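Local coordinates for cytosolic protein (Streptococcus thermophilus, PDB 2QZI), which is of unknown function but belongs to the DUF1827 family and folds as an antiparallel sheet with a helix packed across one face, at residues E30-G35 against R68-K73; N62-I67 against K93-S98. One frame throughout, in Å; residues are numbered along the deposited sequence. Where two conformers were deposited one is given.

Contact 1: E30-G35 against R68-K73; sequences ETYSAG and REFFLK
A buried aromatic contact joins strand 28-34 to helix 61-74, with Tyr32 on the sheet meeting Phe71 and, more lightly, Phe70 on the helix. The main pair is a T-shaped (edge-to-face) stack. Phe71 drives its far rim, CE1 and CZ, into one face of Tyr32, with the planes at 88° and the ring centroids 5.0 Å apart. CZ of Phe71 comes closest, lying 3.6 Å from CD2 of Tyr32. The CB of Phe71 does not aim straight at the strand; turning CG anti to the carbonyl carbon (chi1 -75°) swings the ring over to it and brings the CE1-CZ rim onto Tyr32. Phe70 lays its CD2 over one face of Phe71, offset toward the rim, and its CE2 reaches Tyr32 CE1 at 4.3 Å. Val39 on the adjacent strand 37-44 touches both Tyr32 and Phe71, while Phe41 adds another ring beside Phe71. Leu6 of strand 6-8 touches Tyr32 and Phe70.

Tyrosine suits this place because its ring can be buried while its hydroxyl finds polar company. Tyr32 OH donates to Glu30 OE1, 2.9 Å away on the anti side of the carboxylate and 34° out of its plane, and it also hydrogen-bonds Lys75 NZ just beyond the helix. Ring packing thus joins helix to strand, while the hydroxyl's two partners probably limit how far the Tyr32 ring can swing.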
ATOM      1  N   GLU A  30      -4.984  -1.917  -5.856  1.00 75.53           N
ATOM      2  CA  GLU A  30      -5.141  -0.536  -6.288  1.00 75.94           C
ATOM      3  C   GLU A  30      -3.800   0.156  -6.324  1.00 75.24           C
ATOM      4  O   GLU A  30      -2.894  -0.224  -5.577  1.00 74.42           O
ATOM      5  CB  GLU A  30      -6.045   0.173  -5.317  1.00 77.71           C
ATOM      6  CG  GLU A  30      -7.306  -0.581  -5.098  1.00 82.13           C
ATOM      7  CD  GLU A  30      -8.389   0.266  -4.516  1.00 88.65           C
ATOM      8  OE1 GLU A  30      -8.098   1.133  -3.668  1.00 89.66           O
ATOM      9  OE2 GLU A  30      -9.552   0.016  -4.874  1.00 94.22           O
ATOM     10  N   THR A  31      -3.653   1.116  -7.218  1.00 74.11           N
ATOM     11  CA  THR A  31      -2.420   1.905  -7.262  1.00 74.52           C
ATOM     12  C   THR A  31      -2.689   3.390  -7.029  1.00 72.95           C
ATOM     13  O   THR A  31      -3.736   3.874  -7.338  1.00 71.53           O
ATOM     14  CB  THR A  31      -1.679   1.772  -8.597  1.00 73.90           C
ATOM     15  OG1 THR A  31      -2.559   2.106  -9.615  1.00 75.26           O
ATOM     16  CG2 THR A  31      -1.168   0.344  -8.858  1.00 75.63           C
ATOM     17  N   TYR A  32      -1.734   4.085  -6.393  1.00 74.55           N
ATOM     18  CA  TYR A  32      -1.851   5.528  -6.112  1.00 72.17           C
ATOM     19  C   TYR A  32      -0.494   6.211  -6.294  1.00 73.40           C
ATOM     20  O   TYR A  32       0.562   5.618  -6.023  1.00 71.61           O
ATOM     21  CB  TYR A  32      -2.244   5.778  -4.655  1.00 72.22           C
ATOM     22  CG  TYR A  32      -3.604   5.278  -4.267  1.00 75.06           C
ATOM     23  CD1 TYR A  32      -4.637   6.166  -4.022  1.00 76.44           C
ATOM     24  CD2 TYR A  32      -3.858   3.876  -4.116  1.00 78.29           C
ATOM     25  CE1 TYR A  32      -5.883   5.711  -3.664  1.00 78.23           C
ATOM     26  CE2 TYR A  32      -5.139   3.418  -3.787  1.00 76.63           C
ATOM     27  CZ  TYR A  32      -6.121   4.353  -3.533  1.00 77.24           C
ATOM     28  OH  TYR A  32      -7.389   3.932  -3.192  1.00 78.80           O
ATOM     29  N   SER A  33      -0.558   7.463  -6.739  1.00 73.20           N
ATOM     30  CA  SER A  33       0.505   8.434  -6.660  1.00 76.44           C
ATOM     31  C   SER A  33       0.429   9.252  -5.366  1.00 77.56           C
ATOM     32  O   SER A  33      -0.644   9.527  -4.830  1.00 78.66           O
ATOM     33  CB  SER A  33       0.327   9.451  -7.800  1.00 78.00           C
ATOM     34  OG  SER A  33       1.025   8.937  -8.918  1.00 83.05           O
ATOM     35  N   ALA A  34       1.591   9.639  -4.872  1.00 78.55           N
ATOM     36  CA  ALA A  34       1.746  10.568  -3.783  1.00 77.64           C
ATOM     37  C   ALA A  34       2.876  11.487  -4.308  1.00 77.38           C
ATOM     38  O   ALA A  34       4.019  11.355  -3.940  1.00 77.96           O
ATOM     39  CB  ALA A  34       2.119   9.773  -2.509  1.00 77.63           C
ATOM     40  N   GLY A  35       2.545  12.378  -5.239  1.00 77.28           N
ATOM     41  CA  GLY A  35       3.559  13.178  -5.956  1.00 76.65           C
ATOM     42  C   GLY A  35       4.320  12.245  -6.890  1.00 76.62           C
ATOM     43  O   GLY A  35       3.703  11.602  -7.726  1.00 77.55           O
ATOM     44  N   ARG A  68       0.542   6.048   5.229  1.00 69.39           N
ATOM     45  CA  ARG A  68       0.065   4.984   6.101  0.50 70.98           C
ATOM     46  C   ARG A  68      -1.228   5.423   6.765  1.00 71.15           C
ATOM     47  O   ARG A  68      -2.165   4.617   6.839  1.00 71.55           O
ATOM     48  CB  ARG A  68       1.102   4.590   7.164  0.50 69.94           C
ATOM     49  CG  ARG A  68       0.651   3.380   7.992  0.50 72.82           C
ATOM     50  CD  ARG A  68       1.412   3.233   9.340  0.50 71.54           C
ATOM     51  NE  ARG A  68       2.480   2.248   9.286  0.50 76.74           N
ATOM     52  CZ  ARG A  68       3.790   2.494   9.459  0.50 75.72           C
ATOM     53  NH1 ARG A  68       4.647   1.481   9.394  0.50 61.61           N
ATOM     54  NH2 ARG A  68       4.242   3.745   9.671  0.50 75.36           N
ATOM     55  N   GLU A  69      -1.287   6.681   7.238  1.00 71.08           N
ATOM     56  CA  GLU A  69      -2.457   7.102   7.975  1.00 73.39           C
ATOM     57  C   GLU A  69      -3.660   7.326   7.026  1.00 73.63           C
ATOM     58  O   GLU A  69      -4.812   7.186   7.467  1.00 75.22           O
ATOM     59  CB  GLU A  69      -2.165   8.334   8.845  1.00 75.27           C
ATOM     60  CG  GLU A  69      -1.330   8.031  10.143  1.00 81.76           C
ATOM     61  CD  GLU A  69      -1.948   6.935  11.093  1.00 90.25           C
ATOM     62  OE1 GLU A  69      -1.195   5.998  11.531  1.00 91.03           O
ATOM     63  OE2 GLU A  69      -3.179   7.011  11.383  1.00 91.18           O
ATOM     64  N   PHE A  70      -3.399   7.661   5.755  1.00 71.46           N
ATOM     65  CA  PHE A  70      -4.433   7.729   4.720  1.00 70.80           C
ATOM     66  C   PHE A  70      -5.104   6.369   4.503  1.00 71.80           C
ATOM     67  O   PHE A  70      -6.318   6.270   4.480  1.00 72.97           O
ATOM     68  CB  PHE A  70      -3.845   8.213   3.387  1.00 69.94           C
ATOM     69  CG  PHE A  70      -4.885   8.303   2.245  1.00 70.01           C
ATOM     70  CD1 PHE A  70      -5.660   9.449   2.070  1.00 68.32           C
ATOM     71  CD2 PHE A  70      -5.069   7.229   1.375  1.00 70.48           C
ATOM     72  CE1 PHE A  70      -6.619   9.517   1.003  1.00 69.59           C
ATOM     73  CE2 PHE A  70      -6.034   7.248   0.353  1.00 74.36           C
ATOM     74  CZ  PHE A  70      -6.810   8.418   0.149  1.00 71.85           C
ATOM     75  N   PHE A  71      -4.319   5.306   4.379  1.00 73.15           N
ATOM     76  CA  PHE A  71      -4.889   3.949   4.169  1.00 71.94           C
ATOM     77  C   PHE A  71      -5.637   3.458   5.384  1.00 71.38           C
ATOM     78  O   PHE A  71      -6.736   2.919   5.266  1.00 70.22           O
ATOM     79  CB  PHE A  71      -3.862   2.964   3.585  1.00 71.76           C
ATOM     80  CG  PHE A  71      -3.620   3.219   2.133  1.00 70.63           C
ATOM     81  CD1 PHE A  71      -4.429   2.630   1.145  1.00 68.86           C
ATOM     82  CD2 PHE A  71      -2.647   4.130   1.746  1.00 69.94           C
ATOM     83  CE1 PHE A  71      -4.249   2.987  -0.240  1.00 73.74           C
ATOM     84  CE2 PHE A  71      -2.481   4.495   0.377  1.00 72.81           C
ATOM     85  CZ  PHE A  71      -3.273   3.910  -0.609  1.00 73.41           C
ATOM     86  N   LEU A  72      -5.082   3.740   6.549  1.00 72.83           N
ATOM     87  CA  LEU A  72      -5.674   3.299   7.808  1.00 74.10           C
ATOM     88  C   LEU A  72      -6.992   4.001   8.033  1.00 75.37           C
ATOM     89  O   LEU A  72      -7.919   3.458   8.600  1.00 77.97           O
ATOM     90  CB  LEU A  72      -4.716   3.561   8.983  1.00 72.34           C
ATOM     91  CG  LEU A  72      -3.639   2.488   9.128  1.00 73.00           C
ATOM     92  CD1 LEU A  72      -2.612   2.900  10.178  1.00 67.03           C
ATOM     93  CD2 LEU A  72      -4.258   1.060   9.469  1.00 66.42           C
ATOM     94  N   LYS A  73      -7.080   5.229   7.604  1.00 77.09           N
ATOM     95  CA  LYS A  73      -8.274   5.994   7.836  1.00 78.83           C
ATOM     96  C   LYS A  73      -9.331   5.657   6.800  1.00 79.86           C
ATOM     97  O   LYS A  73     -10.522   5.653   7.113  1.00 81.21           O
ATOM     98  CB  LYS A  73      -7.949   7.500   7.816  1.00 78.01           C
ATOM     99  CG  LYS A  73      -9.094   8.396   8.197  1.00 79.58           C
ATOM    100  CD  LYS A  73      -8.712   9.850   7.956  1.00 83.46           C
ATOM    101  CE  LYS A  73      -9.847  10.819   8.335  1.00 88.40           C
ATOM    102  NZ  LYS A  73     -10.384  10.536   9.701  1.00 89.20           N
TER

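Contact 2: N62-I67 against K93-S98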
ATOM      1  N   ASN A  62       8.064  11.352   6.856  1.00 83.97           N
ATOM      2  CA  ASN A  62       6.774  12.040   6.959  1.00 84.30           C
ATOM      3  C   ASN A  62       5.797  11.643   5.839  1.00 82.72           C
ATOM      4  O   ASN A  62       4.588  11.560   6.043  1.00 82.57           O
ATOM      5  CB  ASN A  62       6.986  13.563   6.992  1.00 85.29           C
ATOM      6  CG  ASN A  62       7.002  14.203   5.585  1.00 89.65           C
ATOM      7  OD1 ASN A  62       5.934  14.456   4.990  1.00 93.26           O
ATOM      8  ND2 ASN A  62       8.212  14.501   5.066  1.00 91.65           N
ATOM      9  N   GLU A  63       6.349  11.415   4.657  1.00 80.71           N
ATOM     10  CA  GLU A  63       5.662  10.807   3.553  1.00 79.55           C
ATOM     11  C   GLU A  63       5.091   9.431   3.903  1.00 79.18           C
ATOM     12  O   GLU A  63       3.921   9.146   3.596  1.00 79.41           O
ATOM     13  CB  GLU A  63       6.687  10.640   2.462  1.00 80.23           C
ATOM     14  CG  GLU A  63       6.175  10.625   1.084  1.00 79.92           C
ATOM     15  CD  GLU A  63       7.297  10.741   0.100  1.00 82.30           C
ATOM     16  OE1 GLU A  63       7.017  10.902  -1.099  1.00 88.38           O
ATOM     17  OE2 GLU A  63       8.476  10.686   0.509  1.00 86.20           O
ATOM     18  N   LEU A  64       5.915   8.583   4.533  1.00 76.78           N
ATOM     19  CA  LEU A  64       5.510   7.257   4.911  1.00 76.69           C
ATOM     20  C   LEU A  64       4.321   7.398   5.831  1.00 76.40           C
ATOM     21  O   LEU A  64       3.352   6.681   5.682  1.00 75.85           O
ATOM     22  CB  LEU A  64       6.630   6.557   5.706  1.00 76.28           C
ATOM     23  CG  LEU A  64       6.773   5.033   5.803  1.00 77.41           C
ATOM     24  CD1 LEU A  64       7.362   4.560   7.161  1.00 78.97           C
ATOM     25  CD2 LEU A  64       5.535   4.281   5.547  1.00 79.43           C
ATOM     26  N   GLU A  65       4.426   8.312   6.799  1.00 77.25           N
ATOM     27  CA  GLU A  65       3.418   8.502   7.860  1.00 78.45           C
ATOM     28  C   GLU A  65       2.062   8.997   7.318  1.00 76.78           C
ATOM     29  O   GLU A  65       0.996   8.494   7.720  1.00 77.42           O
ATOM     30  CB  GLU A  65       3.965   9.444   8.945  1.00 79.66           C
ATOM     31  CG  GLU A  65       4.720   8.745  10.147  1.00 86.83           C
ATOM     32  CD  GLU A  65       5.456   7.389   9.825  1.00 94.16           C
ATOM     33  OE1 GLU A  65       6.695   7.437   9.517  1.00 96.17           O
ATOM     34  OE2 GLU A  65       4.801   6.296   9.926  1.00 93.08           O
ATOM     35  N   VAL A  66       2.113   9.945   6.391  1.00 74.14           N
ATOM     36  CA  VAL A  66       0.942  10.451   5.698  1.00 72.57           C
ATOM     37  C   VAL A  66       0.276   9.345   4.865  1.00 71.48           C
ATOM     38  O   VAL A  66      -0.945   9.215   4.843  1.00 70.30           O
ATOM     39  CB  VAL A  66       1.304  11.694   4.848  1.00 72.35           C
ATOM     40  CG1 VAL A  66       0.205  12.070   3.859  1.00 74.81           C
ATOM     41  CG2 VAL A  66       1.617  12.886   5.759  1.00 70.29           C
ATOM     42  N   ILE A  67       1.079   8.509   4.220  1.00 70.73           N
ATOM     43  CA  ILE A  67       0.517   7.479   3.336  1.00 69.43           C
ATOM     44  C   ILE A  67      -0.139   6.384   4.153  1.00 69.91           C
ATOM     45  O   ILE A  67      -1.235   5.887   3.820  1.00 68.45           O
ATOM     46  CB  ILE A  67       1.579   6.889   2.374  1.00 70.38           C
ATOM     47  CG1 ILE A  67       1.944   7.962   1.260  1.00 70.09           C
ATOM     48  CG2 ILE A  67       1.035   5.631   1.679  1.00 64.19           C
ATOM     49  CD1 ILE A  67       3.268   7.627   0.612  1.00 69.48           C
ATOM     50  N   LYS A  93      14.962   1.667  -1.820  1.00 77.02           N
ATOM     51  CA  LYS A  93      13.941   2.590  -2.342  1.00 76.83           C
ATOM     52  C   LYS A  93      12.532   2.045  -2.211  1.00 76.27           C
ATOM     53  O   LYS A  93      11.645   2.372  -2.993  1.00 76.01           O
ATOM     54  CB  LYS A  93      14.307   3.005  -3.769  1.00 76.00           C
ATOM     55  CG  LYS A  93      15.558   3.925  -3.862  1.00 76.52           C
ATOM     56  CD  LYS A  93      15.754   4.275  -5.338  1.00 82.74           C
ATOM     57  CE  LYS A  93      17.090   4.806  -5.618  1.00 86.82           C
ATOM     58  NZ  LYS A  93      18.129   3.908  -5.056  1.00 88.83           N
ATOM     59  N   LEU A  94      12.349   1.174  -1.220  1.00 75.46           N
ATOM     60  CA  LEU A  94      11.133   0.434  -1.090  1.00 76.04           C
ATOM     61  C   LEU A  94      10.729   0.271   0.376  1.00 76.25           C
ATOM     62  O   LEU A  94      11.553  -0.120   1.238  1.00 75.64           O
ATOM     63  CB  LEU A  94      11.300  -0.909  -1.801  1.00 76.09           C
ATOM     64  CG  LEU A  94      10.201  -1.959  -1.647  1.00 79.87           C
ATOM     65  CD1 LEU A  94       8.841  -1.501  -2.200  1.00 82.55           C
ATOM     66  CD2 LEU A  94      10.593  -3.294  -2.295  1.00 83.31           C
ATOM     67  N   ILE A  95       9.475   0.604   0.650  1.00 75.48           N
ATOM     68  CA  ILE A  95       8.862   0.334   1.920  1.00 76.49           C
ATOM     69  C   ILE A  95       7.617  -0.537   1.720  1.00 76.13           C
ATOM     70  O   ILE A  95       6.773  -0.279   0.851  1.00 77.17           O
ATOM     71  CB  ILE A  95       8.535   1.619   2.712  1.00 77.14           C
ATOM     72  CG1 ILE A  95       9.780   2.493   2.817  1.00 74.74           C
ATOM     73  CG2 ILE A  95       8.082   1.270   4.154  1.00 76.47           C
ATOM     74  CD1 ILE A  95       9.445   3.962   2.878  1.00 78.51           C
ATOM     75  N   GLU A  96       7.573  -1.571   2.543  1.00 75.48           N
ATOM     76  CA  GLU A  96       6.582  -2.632   2.551  1.00 76.42           C
ATOM     77  C   GLU A  96       5.943  -2.665   3.924  1.00 74.48           C
ATOM     78  O   GLU A  96       6.594  -2.975   4.893  1.00 73.18           O
ATOM     79  CB  GLU A  96       7.277  -3.999   2.291  1.00 76.13           C
ATOM     80  CG  GLU A  96       8.032  -3.961   0.945  1.00 80.76           C
ATOM     81  CD  GLU A  96       8.847  -5.197   0.667  1.00 88.44           C
ATOM     82  OE1 GLU A  96       8.286  -6.063  -0.033  1.00 92.84           O
ATOM     83  OE2 GLU A  96      10.046  -5.300   1.106  1.00 89.69           O
ATOM     84  N   ILE A  97       4.657  -2.338   3.979  1.00 74.42           N
ATOM     85  CA  ILE A  97       3.907  -2.447   5.234  1.00 74.81           C
ATOM     86  C   ILE A  97       2.867  -3.564   5.132  1.00 74.55           C
ATOM     87  O   ILE A  97       2.055  -3.569   4.216  1.00 73.38           O
ATOM     88  CB  ILE A  97       3.221  -1.125   5.659  1.00 74.93           C
ATOM     89  CG1 ILE A  97       4.152   0.065   5.387  1.00 75.72           C
ATOM     90  CG2 ILE A  97       2.788  -1.231   7.139  1.00 73.60           C
ATOM     91  CD1 ILE A  97       3.542   1.449   5.718  1.00 74.68           C
ATOM     92  N   SER A  98       2.919  -4.506   6.073  1.00 73.07           N
ATOM     93  CA  SER A  98       1.978  -5.624   6.107  1.00 73.83           C
ATOM     94  C   SER A  98       1.052  -5.404   7.258  1.00 73.36           C
ATOM     95  O   SER A  98       1.501  -5.091   8.361  1.00 72.94           O
ATOM     96  CB  SER A  98       2.699  -6.959   6.320  1.00 75.19           C
ATOM     97  OG  SER A  98       3.669  -7.007   5.269  1.00 79.25           O
TER
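Glu63 OE2, next along the helix to the Leu64 that meets Ile95 and Ile97, is gripped twice, by a salt bridge from Arg57 NH1 and a hydrogen bond from the backbone N of Lys60. The other oxygen, OE1, is hydrogen-bonded to Thr37 OG1, which leaves both carboxylate oxygens with partners. A negative charge in the first turn of helix 61-74 suits its place, since it probably interacts favourably with the positive end of the helix dipole.

The contact itself is wholly apolar and centres on Leu64. With CG anti to the backbone N (chi1 -156°), its branched end extends toward strand 94-100 and reaches both isoleucines. CD2 makes the tighter approach, 3.5 Å from Ile97 CD1, which is closer than carbons usually pack, and the same methyl lies 4.2 Å from Ile95 CG2. The CG of Leu64 then meets Ile95 CD1 at 4.1 Å. Ile95 and Ile97 are two apart on the strand, so both point toward the helix, and Leu64 is met by a different branch combination of each: two methyls of Ile95, but the terminal methyl alone of Ile97. Beta-branched residues suit an extended strand, whereas leucine is well accommodated in a helix. Ile52 of strand 47-53 touches both Leu64 and Ile97, extending the apolar patch, and Thr88 on the other neighbouring strand touches both isoleucines. Such packing of alternate strand residues against a helix is characteristic of a two-layer alpha+beta fold, in which a helix covers one face of an antiparallel sheet.

Both contacts are buried, though in contact 1 Phe70 is partly exposed, whereas all three touching residues of contact 2 are buried. They share helix 61-74, which spans the same antiparallel sheet: its first turns meet strand 94-100 in contact 2, and its later turns meet strand 28-34 in contact 1. Those strands are separated in the sheet by strands 37-44 and 47-53, so one helix ties together distant parts of it. The two contacts adjoin, with Ala34 CB 4.0 Å from Ile67 CD1 and Arg68 NE 3.8 Å from Ile97 CD1. Their chemistry differs: contact 1 uses aromatic rings and a tyrosine hydroxyl with polar partners, whereas contact 2 is purely aliphatic, and no polar group enters it.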